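Local coordinates for protein N-acetyl-beta-D glucosaminidase (Rhizomucor miehei CAU432, PDB 4ZM6) that probably cleaves terminal N-acetylglucosamine residues with a family 3 glycoside hydrolase domain and transfers acetyl groups to glucosamine in a GCN5-related region that binds acetyl-CoA, at residues V660-A665 against S852-H857; K563-R568 against K848-Y853; N199-E204 against L235-K240; V228-M233 against V243-P248. One frame throughout, in Å; residues are numbered along the deposited sequence. Where two conformers were deposited one is given.

Interaction 1 (V660-A665 against S852-H857)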
loop_
_atom_site.group_PDB
_atom_site.type_symbol
_atom_site.label_atom_id
_atom_site.label_comp_id
_atom_site.label_asym_id
_atom_site.label_seq_id
_atom_site.Cartn_x
_atom_site.Cartn_y
_atom_site.Cartn_z
ATOM N N VAL A 660 -10.435 -29.888 7.662
ATOM C CA VAL A 660 -9.092 -30.436 7.756
ATOM C C VAL A 660 -9.159 -31.956 7.681
ATOM O O VAL A 660 -9.831 -32.588 8.492
ATOM C CB VAL A 660 -8.384 -30.008 9.055
ATOM C CG1 VAL A 660 -6.949 -30.527 9.073
ATOM C CG2 VAL A 660 -8.411 -28.492 9.204
ATOM N N PRO A 661 -8.465 -32.552 6.701
ATOM C CA PRO A 661 -8.404 -34.010 6.594
ATOM C C PRO A 661 -8.127 -34.676 7.937
ATOM O O PRO A 661 -7.461 -34.089 8.795
ATOM C CB PRO A 661 -7.234 -34.241 5.634
ATOM C CG PRO A 661 -7.199 -33.021 4.783
ATOM C CD PRO A 661 -7.740 -31.883 5.606
ATOM N N ASP A 662 -8.646 -35.891 8.107
ATOM C CA ASP A 662 -8.540 -36.618 9.374
ATOM C C ASP A 662 -7.865 -37.991 9.267
ATOM O O ASP A 662 -7.518 -38.588 10.286
ATOM C CB ASP A 662 -9.940 -36.789 9.961
ATOM C CG ASP A 662 -9.914 -37.235 11.397
ATOM O OD1 ASP A 662 -9.434 -36.463 12.252
ATOM O OD2 ASP A 662 -10.372 -38.361 11.668
ATOM N N ASP A 663 -7.649 -38.480 8.051
ATOM C CA ASP A 663 -7.281 -39.880 7.846
ATOM C C ASP A 663 -5.771 -40.148 7.828
ATOM O O ASP A 663 -5.350 -41.272 7.563
ATOM C CB ASP A 663 -7.932 -40.401 6.559
ATOM C CG ASP A 663 -9.438 -40.173 6.536
ATOM O OD1 ASP A 663 -10.120 -40.542 7.519
ATOM O OD2 ASP A 663 -9.940 -39.608 5.539
ATOM N N ASP A 664 -4.954 -39.136 8.107
ATOM C CA ASP A 664 -3.525 -39.355 8.289
ATOM C C ASP A 664 -2.990 -38.486 9.421
ATOM O O ASP A 664 -3.633 -37.519 9.830
ATOM C CB ASP A 664 -2.749 -39.118 6.990
ATOM C CG ASP A 664 -2.596 -37.651 6.659
ATOM O OD1 ASP A 664 -3.616 -37.011 6.333
ATOM O OD2 ASP A 664 -1.453 -37.139 6.717
ATOM N N ALA A 665 -1.811 -38.850 9.918
ATOM C CA ALA A 665 -1.235 -38.239 11.118
ATOM C C ALA A 665 -0.807 -36.790 10.902
ATOM O O ALA A 665 -1.080 -35.939 11.740
ATOM C CB ALA A 665 -0.055 -39.066 11.612
ATOM N N SER A 852 -12.510 -38.453 5.479
ATOM C CA SER A 852 -13.200 -37.657 6.505
ATOM C C SER A 852 -12.444 -36.370 6.830
ATOM O O SER A 852 -11.219 -36.312 6.718
ATOM C CB SER A 852 -13.403 -38.487 7.777
ATOM O OG SER A 852 -14.073 -39.707 7.491
ATOM N N TYR A 853 -13.188 -35.340 7.225
ATOM C CA TYR A 853 -12.611 -34.045 7.592
ATOM C C TYR A 853 -13.244 -33.512 8.869
ATOM O O TYR A 853 -14.393 -33.813 9.169
ATOM C CB TYR A 853 -12.827 -33.012 6.477
ATOM C CG TYR A 853 -12.584 -33.533 5.079
ATOM C CD1 TYR A 853 -13.606 -34.133 4.361
ATOM C CD2 TYR A 853 -11.337 -33.418 4.471
ATOM C CE1 TYR A 853 -13.397 -34.608 3.084
ATOM C CE2 TYR A 853 -11.120 -33.892 3.185
ATOM C CZ TYR A 853 -12.159 -34.490 2.501
ATOM O OH TYR A 853 -11.972 -34.974 1.226
ATOM N N ARG A 854 -12.495 -32.706 9.610
ATOM C CA ARG A 854 -13.044 -31.983 10.753
ATOM C C ARG A 854 -13.098 -30.506 10.414
ATOM O O ARG A 854 -12.066 -29.892 10.138
ATOM C CB ARG A 854 -12.184 -32.194 11.992
ATOM C CG ARG A 854 -12.699 -31.477 13.236
ATOM C CD ARG A 854 -11.744 -31.643 14.407
ATOM N NE ARG A 854 -11.437 -33.052 14.646
ATOM C CZ ARG A 854 -12.253 -33.908 15.258
ATOM N NH1 ARG A 854 -13.450 -33.518 15.699
ATOM N NH2 ARG A 854 -11.873 -35.174 15.411
ATOM N N LEU A 855 -14.298 -29.937 10.434
ATOM C CA LEU A 855 -14.464 -28.529 10.120
ATOM C C LEU A 855 -13.874 -27.669 11.226
ATOM O O LEU A 855 -13.712 -28.120 12.361
ATOM C CB LEU A 855 -15.941 -28.182 9.934
ATOM C CG LEU A 855 -16.709 -28.972 8.869
ATOM C CD1 LEU A 855 -18.053 -28.304 8.597
ATOM C CD2 LEU A 855 -15.904 -29.113 7.581
ATOM N N GLY A 856 -13.541 -26.433 10.870
ATOM C CA GLY A 856 -13.051 -25.437 11.817
ATOM C C GLY A 856 -13.564 -24.084 11.384
ATOM O O GLY A 856 -13.726 -23.837 10.190
ATOM N N HIS A 857 -13.827 -23.209 12.347
ATOM C CA HIS A 857 -14.316 -21.866 12.056
ATOM C C HIS A 857 -13.797 -20.899 13.110
ATOM O O HIS A 857 -13.134 -21.311 14.064
ATOM C CB HIS A 857 -15.846 -21.847 12.024
ATOM C CG HIS A 857 -16.476 -21.943 13.378
ATOM N ND1 HIS A 857 -16.725 -23.149 13.998
ATOM C CD2 HIS A 857 -16.899 -20.983 14.235
ATOM C CE1 HIS A 857 -17.279 -22.928 15.178
ATOM N NE2 HIS A 857 -17.396 -21.622 15.345
HETATM O O HOH W 1 -8.491 -37.238 5.411
#
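Val660 and Arg854 form an antiparallel hydrogen-bonded pair. Val660 N gives its hydrogen to Arg854 O at 3.0 Å, and Arg854 N returns one to Val660 O at 2.9 Å. Pro661 follows opposite Tyr853 as a non-hydrogen-bonded pair, a place where the missing N-H of proline costs no cross-strand bond. The Tyr853 ring lies beside Pro661, with CD2 3.7 Å from Pro661 CA. Further on, Asp662 N bonds to Ser852 O, though the bond is well bent at 132°.

Asp663 then closes the end of the pairing. Its CG sits beside its own backbone N (chi1 -53°), which brings the carboxylate to the backbone of Ser852. There OD2 takes the hydrogen of Ser852 N on its syn lone pair, 2.8 Å away. A water accepts from Asp663 N and donates to both Asp663 OD2 and Ser852 O. Asp662 OD1 stays 4.2 Å from Arg854 NH2, too far for a salt bridge. Arg854 NH1 bonds to Asp682 O outside the contact.

In the second shell, Asp688 holds the hydroxyl of Tyr853 and His687 holds that of Ser852. Bound acetyl-CoA touches Pro661. The chemistry is thus mainly backbone pairing, finished by a carboxylate and a water, and it ties a strand next to the cofactor to the C-terminal strand 847-857.

Interaction 2 (K563-R568 against K848-Y853)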
loop_
_atom_site.group_PDB
_atom_site.type_symbol
_atom_site.label_atom_id
_atom_site.label_comp_id
_atom_site.label_asym_id
_atom_site.label_seq_id
_atom_site.Cartn_x
_atom_site.Cartn_y
_atom_site.Cartn_z
ATOM N N LYS A 563 0.731 -38.744 -1.558
ATOM C CA LYS A 563 0.408 -40.144 -1.255
ATOM C C LYS A 563 -1.097 -40.412 -1.294
ATOM O O LYS A 563 -1.549 -41.261 -2.051
ATOM C CB LYS A 563 0.984 -40.569 0.105
ATOM N N ASP A 564 -1.864 -39.685 -0.486
ATOM C CA ASP A 564 -3.321 -39.885 -0.400
ATOM C C ASP A 564 -4.137 -39.006 -1.352
ATOM O O ASP A 564 -5.297 -39.313 -1.631
ATOM C CB ASP A 564 -3.819 -39.621 1.029
ATOM C CG ASP A 564 -3.414 -40.705 2.009
ATOM O OD1 ASP A 564 -2.613 -41.590 1.640
ATOM O OD2 ASP A 564 -3.902 -40.662 3.158
ATOM N N TRP A 565 -3.547 -37.905 -1.820
ATOM C CA TRP A 565 -4.265 -36.912 -2.616
ATOM C C TRP A 565 -3.440 -36.436 -3.806
ATOM O O TRP A 565 -3.143 -35.246 -3.912
ATOM C CB TRP A 565 -4.605 -35.689 -1.765
ATOM C CG TRP A 565 -5.174 -35.965 -0.421
ATOM C CD1 TRP A 565 -4.479 -36.254 0.714
ATOM C CD2 TRP A 565 -6.559 -35.925 -0.048
ATOM N NE1 TRP A 565 -5.344 -36.419 1.767
ATOM C CE2 TRP A 565 -6.625 -36.214 1.329
ATOM C CE3 TRP A 565 -7.748 -35.686 -0.747
ATOM C CZ2 TRP A 565 -7.830 -36.271 2.024
ATOM C CZ3 TRP A 565 -8.949 -35.740 -0.053
ATOM C CH2 TRP A 565 -8.976 -36.030 1.322
ATOM N N PRO A 566 -3.069 -37.353 -4.710
ATOM C CA PRO A 566 -2.355 -36.914 -5.912
ATOM C C PRO A 566 -3.216 -35.955 -6.738
ATOM O O PRO A 566 -4.409 -36.214 -6.926
ATOM C CB PRO A 566 -2.086 -38.219 -6.665
ATOM C CG PRO A 566 -3.068 -39.203 -6.115
ATOM C CD PRO A 566 -3.307 -38.806 -4.695
ATOM N N LEU A 567 -2.624 -34.851 -7.204
ATOM C CA LEU A 567 -3.388 -33.782 -7.863
ATOM C C LEU A 567 -2.560 -33.041 -8.912
ATOM O O LEU A 567 -1.619 -32.330 -8.565
ATOM C CB LEU A 567 -3.894 -32.789 -6.810
ATOM C CG LEU A 567 -4.986 -31.811 -7.248
ATOM C CD1 LEU A 567 -6.285 -32.548 -7.561
ATOM C CD2 LEU A 567 -5.233 -30.744 -6.192
ATOM N N ARG A 568 -2.925 -33.188 -10.187
ATOM C CA ARG A 568 -2.157 -32.603 -11.300
ATOM C C ARG A 568 -2.179 -31.060 -11.315
ATOM O O ARG A 568 -3.079 -30.436 -10.751
ATOM C CB ARG A 568 -2.665 -33.157 -12.642
ATOM N N LYS A 848 -20.043 -45.791 0.213
ATOM C CA LYS A 848 -19.305 -45.941 1.465
ATOM C C LYS A 848 -18.351 -44.755 1.608
ATOM O O LYS A 848 -18.029 -44.098 0.615
ATOM C CB LYS A 848 -18.567 -47.283 1.507
ATOM C CG LYS A 848 -17.312 -47.392 0.653
ATOM C CD LYS A 848 -16.903 -48.855 0.518
ATOM C CE LYS A 848 -15.395 -49.053 0.543
ATOM N NZ LYS A 848 -14.752 -48.614 -0.723
ATOM N N THR A 849 -17.909 -44.470 2.833
ATOM C CA THR A 849 -17.158 -43.231 3.089
ATOM C C THR A 849 -15.741 -43.369 2.533
ATOM O O THR A 849 -15.136 -44.437 2.599
ATOM C CB THR A 849 -17.104 -42.799 4.584
ATOM O OG1 THR A 849 -15.865 -43.203 5.167
ATOM C CG2 THR A 849 -18.269 -43.355 5.408
ATOM N N TRP A 850 -15.235 -42.273 1.979
ATOM C CA TRP A 850 -13.983 -42.275 1.242
ATOM C C TRP A 850 -12.885 -41.581 2.037
ATOM O O TRP A 850 -11.786 -42.113 2.190
ATOM C CB TRP A 850 -14.186 -41.575 -0.103
ATOM C CG TRP A 850 -12.940 -41.467 -0.899
ATOM C CD1 TRP A 850 -12.141 -42.490 -1.305
ATOM C CD2 TRP A 850 -12.335 -40.264 -1.384
ATOM N NE1 TRP A 850 -11.071 -42.001 -2.013
ATOM C CE2 TRP A 850 -11.167 -40.636 -2.076
ATOM C CE3 TRP A 850 -12.667 -38.908 -1.297
ATOM C CZ2 TRP A 850 -10.326 -39.700 -2.686
ATOM C CZ3 TRP A 850 -11.831 -37.977 -1.905
ATOM C CH2 TRP A 850 -10.675 -38.379 -2.590
ATOM N N ARG A 851 -13.186 -40.375 2.508
ATOM C CA ARG A 851 -12.277 -39.604 3.341
ATOM C C ARG A 851 -13.097 -38.771 4.324
ATOM O O ARG A 851 -14.242 -38.414 4.031
ATOM C CB ARG A 851 -11.410 -38.679 2.481
ATOM C CG ARG A 851 -10.497 -39.372 1.482
ATOM C CD ARG A 851 -9.308 -40.035 2.156
ATOM N NE ARG A 851 -8.513 -40.840 1.224
ATOM C CZ ARG A 851 -7.684 -40.347 0.303
ATOM N NH1 ARG A 851 -7.528 -39.038 0.160
ATOM N NH2 ARG A 851 -7.005 -41.165 -0.489
ATOM N N SER A 852 -12.510 -38.453 5.479
ATOM C CA SER A 852 -13.200 -37.657 6.505
ATOM C C SER A 852 -12.444 -36.370 6.830
ATOM O O SER A 852 -11.219 -36.312 6.718
ATOM C CB SER A 852 -13.403 -38.487 7.777
ATOM O OG SER A 852 -14.073 -39.707 7.491
ATOM N N TYR A 853 -13.188 -35.340 7.225
ATOM C CA TYR A 853 -12.611 -34.045 7.592
ATOM C C TYR A 853 -13.244 -33.512 8.869
ATOM O O TYR A 853 -14.393 -33.813 9.169
ATOM C CB TYR A 853 -12.827 -33.012 6.477
ATOM C CG TYR A 853 -12.584 -33.533 5.079
ATOM C CD1 TYR A 853 -13.606 -34.133 4.361
ATOM C CD2 TYR A 853 -11.337 -33.418 4.471
ATOM C CE1 TYR A 853 -13.397 -34.608 3.084
ATOM C CE2 TYR A 853 -11.120 -33.892 3.185
ATOM C CZ TYR A 853 -12.159 -34.490 2.501
ATOM O OH TYR A 853 -11.972 -34.974 1.226
#
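Asp564 O is gripped by both terminal nitrogens of Arg851, NH2 at 2.8 Å and NH1 at 2.9 Å. The carbonyl oxygen lies near the guanidinium plane, so the group meets it end-on. NH2 arrives in the carbonyl plane, on a lone pair, while NH1 stands above that plane. Both bonds are bent, as expected when two donors of one group share one acceptor.

The same guanidinium makes a cation-pi contact with Trp565. Arg851 CZ is 4.4 Å from the centroid of the six-membered ring, only 9° off its normal. The two planes are 80° apart, so the guanidinium turns an edge to the indole face and puts NH1 over it. A bend at chi2 (-74°) lets the aliphatic part of Arg851 run along the ring too, with CG 3.7 Å from Trp565 CH2. The indole of Trp850 lies over a face of the guanidinium. The bonds to Asp564 O and the two indoles together should limit its rotation.

Two further rings meet Trp565. Trp850 CH2 comes within 4.0 Å of Trp565 CZ3 at an oblique angle. Tyr853 meets Trp565 rim to rim, its OH at the indole edge, and that hydroxyl also bonds to Asp688. Phe657 packs edge-to-face on Trp565, and Trp784 touches both tryptophans.

Trp850 and Arg851 both face Asp688 in the neighbouring strand. This is a classic beta bulge in strand 847-857, here joined to an aromatic cluster between the two acetyltransferase-like regions.

Interaction 3 (N199-E204 against L235-K240)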
loop_
_atom_site.group_PDB
_atom_site.type_symbol
_atom_site.label_atom_id
_atom_site.label_comp_id
_atom_site.label_asym_id
_atom_site.label_seq_id
_atom_site.Cartn_x
_atom_site.Cartn_y
_atom_site.Cartn_z
ATOM N N ASN A 199 7.413 18.482 16.706
ATOM C CA ASN A 199 7.589 19.522 15.698
ATOM C C ASN A 199 7.571 18.901 14.309
ATOM O O ASN A 199 8.610 18.791 13.656
ATOM C CB ASN A 199 8.898 20.286 15.951
ATOM C CG ASN A 199 9.010 21.554 15.123
ATOM O OD1 ASN A 199 8.047 22.313 14.987
ATOM N ND2 ASN A 199 10.196 21.798 14.571
ATOM N N LYS A 200 6.381 18.491 13.868
ATOM C CA LYS A 200 6.216 17.805 12.586
ATOM C C LYS A 200 5.012 18.321 11.824
ATOM O O LYS A 200 4.007 18.715 12.424
ATOM C CB LYS A 200 6.037 16.304 12.795
ATOM C CG LYS A 200 7.153 15.638 13.577
ATOM C CD LYS A 200 7.105 14.129 13.437
ATOM C CE LYS A 200 7.979 13.451 14.476
ATOM N NZ LYS A 200 8.375 12.083 14.054
ATOM N N THR A 201 5.125 18.294 10.498
ATOM C CA THR A 201 4.030 18.659 9.605
ATOM C C THR A 201 3.141 17.447 9.355
ATOM O O THR A 201 3.510 16.314 9.685
ATOM C CB THR A 201 4.554 19.182 8.247
ATOM O OG1 THR A 201 5.501 18.252 7.701
ATOM C CG2 THR A 201 5.218 20.543 8.410
ATOM N N LEU A 202 1.975 17.691 8.763
ATOM C CA LEU A 202 1.031 16.618 8.461
ATOM C C LEU A 202 1.666 15.578 7.530
ATOM O O LEU A 202 1.417 14.382 7.679
ATOM C CB LEU A 202 -0.254 17.169 7.826
ATOM C CG LEU A 202 -1.610 16.576 8.241
ATOM C CD1 LEU A 202 -2.586 16.665 7.075
ATOM C CD2 LEU A 202 -1.533 15.140 8.739
ATOM N N GLU A 203 2.498 16.034 6.591
ATOM C CA GLU A 203 3.167 15.133 5.648
ATOM C C GLU A 203 4.143 14.197 6.359
ATOM O O GLU A 203 4.212 13.007 6.039
ATOM C CB GLU A 203 3.899 15.910 4.548
ATOM C CG GLU A 203 2.981 16.527 3.501
ATOM C CD GLU A 203 2.341 17.839 3.941
ATOM O OE1 GLU A 203 1.492 18.356 3.184
ATOM O OE2 GLU A 203 2.679 18.360 5.031
ATOM N N GLU A 204 4.896 14.737 7.317
ATOM C CA GLU A 204 5.787 13.919 8.143
ATOM C C GLU A 204 4.973 12.943 8.993
ATOM O O GLU A 204 5.310 11.762 9.088
ATOM C CB GLU A 204 6.644 14.791 9.058
ATOM C CG GLU A 204 7.649 15.683 8.349
ATOM C CD GLU A 204 8.413 16.567 9.324
ATOM O OE1 GLU A 204 9.426 16.098 9.895
ATOM O OE2 GLU A 204 7.999 17.730 9.524
ATOM N N LEU A 235 2.009 20.449 19.145
ATOM C CA LEU A 235 2.295 20.338 17.714
ATOM C C LEU A 235 2.291 21.730 17.082
ATOM O O LEU A 235 1.252 22.199 16.609
ATOM C CB LEU A 235 1.260 19.426 17.049
ATOM C CG LEU A 235 1.419 17.945 17.420
ATOM C CD1 LEU A 235 0.104 17.334 17.881
ATOM C CD2 LEU A 235 2.017 17.146 16.266
ATOM N N PRO A 236 3.459 22.401 17.084
ATOM C CA PRO A 236 3.575 23.789 16.625
ATOM C C PRO A 236 3.029 24.058 15.222
ATOM O O PRO A 236 2.464 25.127 14.993
ATOM C CB PRO A 236 5.084 24.046 16.671
ATOM C CG PRO A 236 5.577 23.143 17.742
ATOM C CD PRO A 236 4.746 21.899 17.602
ATOM N N HIS A 237 3.184 23.104 14.304
ATOM C CA HIS A 237 2.656 23.253 12.942
ATOM C C HIS A 237 1.123 23.189 12.863
ATOM O O HIS A 237 0.555 23.474 11.813
ATOM C CB HIS A 237 3.249 22.198 12.005
ATOM C CG HIS A 237 4.704 22.393 11.706
ATOM N ND1 HIS A 237 5.697 21.657 12.321
ATOM C CD2 HIS A 237 5.333 23.224 10.842
ATOM C CE1 HIS A 237 6.874 22.032 11.852
ATOM N NE2 HIS A 237 6.682 22.981 10.954
ATOM N N PHE A 238 0.466 22.800 13.957
ATOM C CA PHE A 238 -1.002 22.748 14.025
ATOM C C PHE A 238 -1.546 23.768 15.023
ATOM O O PHE A 238 -2.413 24.573 14.688
ATOM C CB PHE A 238 -1.467 21.345 14.437
ATOM C CG PHE A 238 -1.127 20.271 13.442
ATOM C CD1 PHE A 238 0.166 19.769 13.356
ATOM C CD2 PHE A 238 -2.103 19.753 12.601
ATOM C CE1 PHE A 238 0.483 18.779 12.444
ATOM C CE2 PHE A 238 -1.791 18.762 11.687
ATOM C CZ PHE A 238 -0.496 18.275 11.609
ATOM N N ASN A 239 -1.051 23.702 16.256
ATOM C CA ASN A 239 -1.418 24.653 17.302
ATOM C C ASN A 239 -0.284 24.785 18.315
ATOM O O ASN A 239 0.012 23.841 19.058
ATOM C CB ASN A 239 -2.704 24.212 18.004
ATOM C CG ASN A 239 -3.173 25.208 19.050
ATOM O OD1 ASN A 239 -2.372 25.786 19.788
ATOM N ND2 ASN A 239 -4.482 25.404 19.126
ATOM N N LYS A 240 0.335 25.965 18.337
ATOM C CA LYS A 240 1.489 26.235 19.199
ATOM C C LYS A 240 1.099 26.838 20.554
ATOM O O LYS A 240 1.953 27.012 21.421
ATOM C CB LYS A 240 2.488 27.149 18.474
ATOM C CG LYS A 240 2.055 28.605 18.355
ATOM C CD LYS A 240 2.708 29.298 17.167
ATOM C CE LYS A 240 2.008 28.954 15.861
ATOM N NZ LYS A 240 2.530 29.763 14.724
#
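Thr201 CG2 sits over the centre of the His237 ring, in a CH-pi contact with 3.7 Å to the centroid. Its chi1 of 51° turns the methyl to the imidazole and leaves OG1 for Glu204. Beside it, Phe238 forms the other close part. Its CZ meets Leu202 CG at 3.9 Å, the two side chains crossing at about a right angle. Lys200 O lies at the edge of the same phenyl ring, 3.5 Å from CE1. Leu202 is buried, and Leu254 also packs on it.

The Asn199 side is looser, with approaches but no clear bond. Asn199 OD1 passes 3.4 Å from His237 CE1 and 3.8 Å from Pro236 CG, with its amide plane turned only 17° from the imidazole. The side chain of Lys200 leaves the contact for salt bridges with Glu209 and Asp186. Glu204 is exposed to solvent.

Each segment is also held from within. Thr201 is the N-cap of helix 202-207, and Glu204 OE2 accepts from both Thr201 N and Thr201 OG1. The bond from Thr201 N is one half of a capping box. In 235-240, Leu235 O accepts from Phe238 N and Asn239 N, which curls the loop. Ala535 and Ile540 of the second subunit pack on Thr201 and Leu202. The two segments therefore meet chiefly by ring and methyl packing, while their hydrogen bonds mainly shape each one separately.

Interaction 4 (V228-M233 against V243-P248)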
loop_
_atom_site.group_PDB
_atom_site.type_symbol
_atom_site.label_atom_id
_atom_site.label_comp_id
_atom_site.label_asym_id
_atom_site.label_seq_id
_atom_site.Cartn_x
_atom_site.Cartn_y
_atom_site.Cartn_z
ATOM N N VAL A 228 -11.105 6.571 20.226
ATOM C CA VAL A 228 -9.743 7.044 20.002
ATOM C C VAL A 228 -9.361 8.013 21.119
ATOM O O VAL A 228 -10.127 8.913 21.444
ATOM C CB VAL A 228 -9.620 7.767 18.645
ATOM C CG1 VAL A 228 -8.228 8.366 18.469
ATOM C CG2 VAL A 228 -9.939 6.813 17.501
ATOM N N MET A 229 -8.179 7.830 21.700
ATOM C CA MET A 229 -7.705 8.711 22.762
ATOM C C MET A 229 -6.649 9.694 22.247
ATOM O O MET A 229 -5.685 9.308 21.583
ATOM C CB MET A 229 -7.129 7.898 23.918
ATOM C CG MET A 229 -6.806 8.727 25.156
ATOM S SD MET A 229 -5.859 7.801 26.370
ATOM C CE MET A 229 -7.130 6.714 27.004
ATOM N N VAL A 230 -6.835 10.964 22.584
ATOM C CA VAL A 230 -5.905 12.012 22.203
ATOM C C VAL A 230 -4.997 12.333 23.388
ATOM O O VAL A 230 -5.448 12.859 24.406
ATOM C CB VAL A 230 -6.663 13.279 21.770
ATOM C CG1 VAL A 230 -5.698 14.316 21.224
ATOM C CG2 VAL A 230 -7.723 12.927 20.735
ATOM N N GLY A 231 -3.714 12.015 23.257
ATOM C CA GLY A 231 -2.741 12.336 24.293
ATOM C C GLY A 231 -2.462 13.825 24.381
ATOM O O GLY A 231 -3.083 14.632 23.677
ATOM N N HIS A 232 -1.523 14.185 25.254
ATOM C CA HIS A 232 -1.144 15.580 25.466
ATOM C C HIS A 232 0.241 15.836 24.893
ATOM O O HIS A 232 1.249 15.494 25.515
ATOM C CB HIS A 232 -1.162 15.919 26.956
ATOM C CG HIS A 232 -2.369 15.411 27.672
ATOM N ND1 HIS A 232 -3.631 15.921 27.457
ATOM C CD2 HIS A 232 -2.508 14.440 28.604
ATOM C CE1 HIS A 232 -4.497 15.285 28.225
ATOM N NE2 HIS A 232 -3.840 14.383 28.934
ATOM N N MET A 233 0.280 16.427 23.701
ATOM C CA MET A 233 1.534 16.825 23.062
ATOM C C MET A 233 1.359 18.095 22.232
ATOM O O MET A 233 0.298 18.332 21.650
ATOM C CB MET A 233 2.105 15.681 22.210
ATOM C CG MET A 233 1.070 14.828 21.488
ATOM S SD MET A 233 1.622 13.121 21.286
ATOM C CE MET A 233 0.085 12.248 21.565
ATOM N N VAL A 243 -1.970 22.212 24.058
ATOM C CA VAL A 243 -1.625 20.808 23.892
ATOM C C VAL A 243 -2.705 20.078 23.066
ATOM O O VAL A 243 -3.870 20.484 23.058
ATOM C CB VAL A 243 -1.379 20.161 25.285
ATOM C CG1 VAL A 243 -2.625 19.468 25.829
ATOM C CG2 VAL A 243 -0.200 19.208 25.234
ATOM N N SER A 244 -2.302 19.012 22.373
ATOM C CA SER A 244 -3.145 18.336 21.368
ATOM C C SER A 244 -4.572 17.982 21.803
ATOM O O SER A 244 -5.509 18.094 21.009
ATOM C CB SER A 244 -2.449 17.065 20.872
ATOM O OG SER A 244 -2.078 16.229 21.955
ATOM N N SER A 245 -4.732 17.558 23.055
ATOM C CA SER A 245 -6.037 17.127 23.577
ATOM C C SER A 245 -7.107 18.210 23.535
ATOM O O SER A 245 -8.294 17.903 23.435
ATOM C CB SER A 245 -5.891 16.646 25.016
ATOM O OG SER A 245 -4.804 15.747 25.125
ATOM N N ILE A 246 -6.681 19.469 23.621
ATOM C CA ILE A 246 -7.600 20.605 23.711
ATOM C C ILE A 246 -7.496 21.555 22.514
ATOM O O ILE A 246 -8.101 22.632 22.516
ATOM C CB ILE A 246 -7.386 21.372 25.036
ATOM C CG1 ILE A 246 -6.025 22.092 25.044
ATOM C CG2 ILE A 246 -7.530 20.410 26.213
ATOM C CD1 ILE A 246 -5.492 22.448 26.419
ATOM N N ALA A 247 -6.752 21.137 21.488
ATOM C CA ALA A 247 -6.610 21.901 20.250
ATOM C C ALA A 247 -7.593 21.383 19.200
ATOM O O ALA A 247 -7.535 20.209 18.838
ATOM C CB ALA A 247 -5.187 21.782 19.728
ATOM N N PRO A 248 -8.487 22.251 18.692
ATOM C CA PRO A 248 -9.421 21.801 17.654
ATOM C C PRO A 248 -8.739 21.460 16.321
ATOM O O PRO A 248 -9.326 20.756 15.498
ATOM C CB PRO A 248 -10.362 23.000 17.485
ATOM C CG PRO A 248 -9.530 24.173 17.857
ATOM C CD PRO A 248 -8.630 23.693 18.962
#
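Gly231 and the pair Ser244-Ser245 carry the hydrogen bonding. Gly231 O accepts from two hydroxyls, Ser244 OG at 2.6 Å and Ser245 OG at 2.5 Å. The second distance is too short to be trusted to the tenth and says nothing about strength. The hydroxyls come from opposite faces of the carbonyl plane, and neither lies on a lone pair. Ser244 OG is also an acceptor, for Met233 N at 2.9 Å. It thus bridges a carbonyl and an amide two residues apart. The chi1 of Ser244 is 53°, which sets OG between its backbone N and carbonyl carbon and turns it to both partners. One backbone bond completes the set, from Ser244 N to Met233 O at 2.8 Å.

His232 brings its ring to the same place. Its ND1 is 2.6 Å from Ser245 OG, and its NE2 donates to Cys269 O beyond the contact. One side of the imidazole is therefore held from outside, which helps fix its rotation.

Apolar packing adds two valines, one from each segment. Val243 CG2 rests against the peptide between His232 and Met233, 3.4 Å from His232 C. Its CG1 lies at the edge of the His232 ring. Val230 CG1 packs 3.7 Å from Ser245 CA, close to the end of strand 227-230.

Residues 243-246 are themselves turned by a bond from Ile246 N to Val243 O. All the touching residues are buried. Hydroxyls meet Gly231 O and Met233 N, and a backbone N-H meets Met233 O, so the loop closes on the end of a barrel strand without forming a sheet.

In the fold
The four contacts form two pairs on opposite sides of the chain's centre. Interactions 3 and 4 lie in the family 3 hydrolase region, with centres about 13 Å apart. Their segments alternate along the chain, in the order 199-204, 228-233, 235-240, 243-248. They touch through Leu235 and Ser244. Interactions 1 and 2 come later, about 11 Å apart between centres, and share Ser852 and Tyr853 of strand 847-857. That C-terminal strand joins the sheet of residues 660-661 and also meets the loop at 563-568, linking the two acetyltransferase-like regions. The pairs stand 51 to 61 Å apart between centres, in keeping with a multidomain enzyme with separate regions.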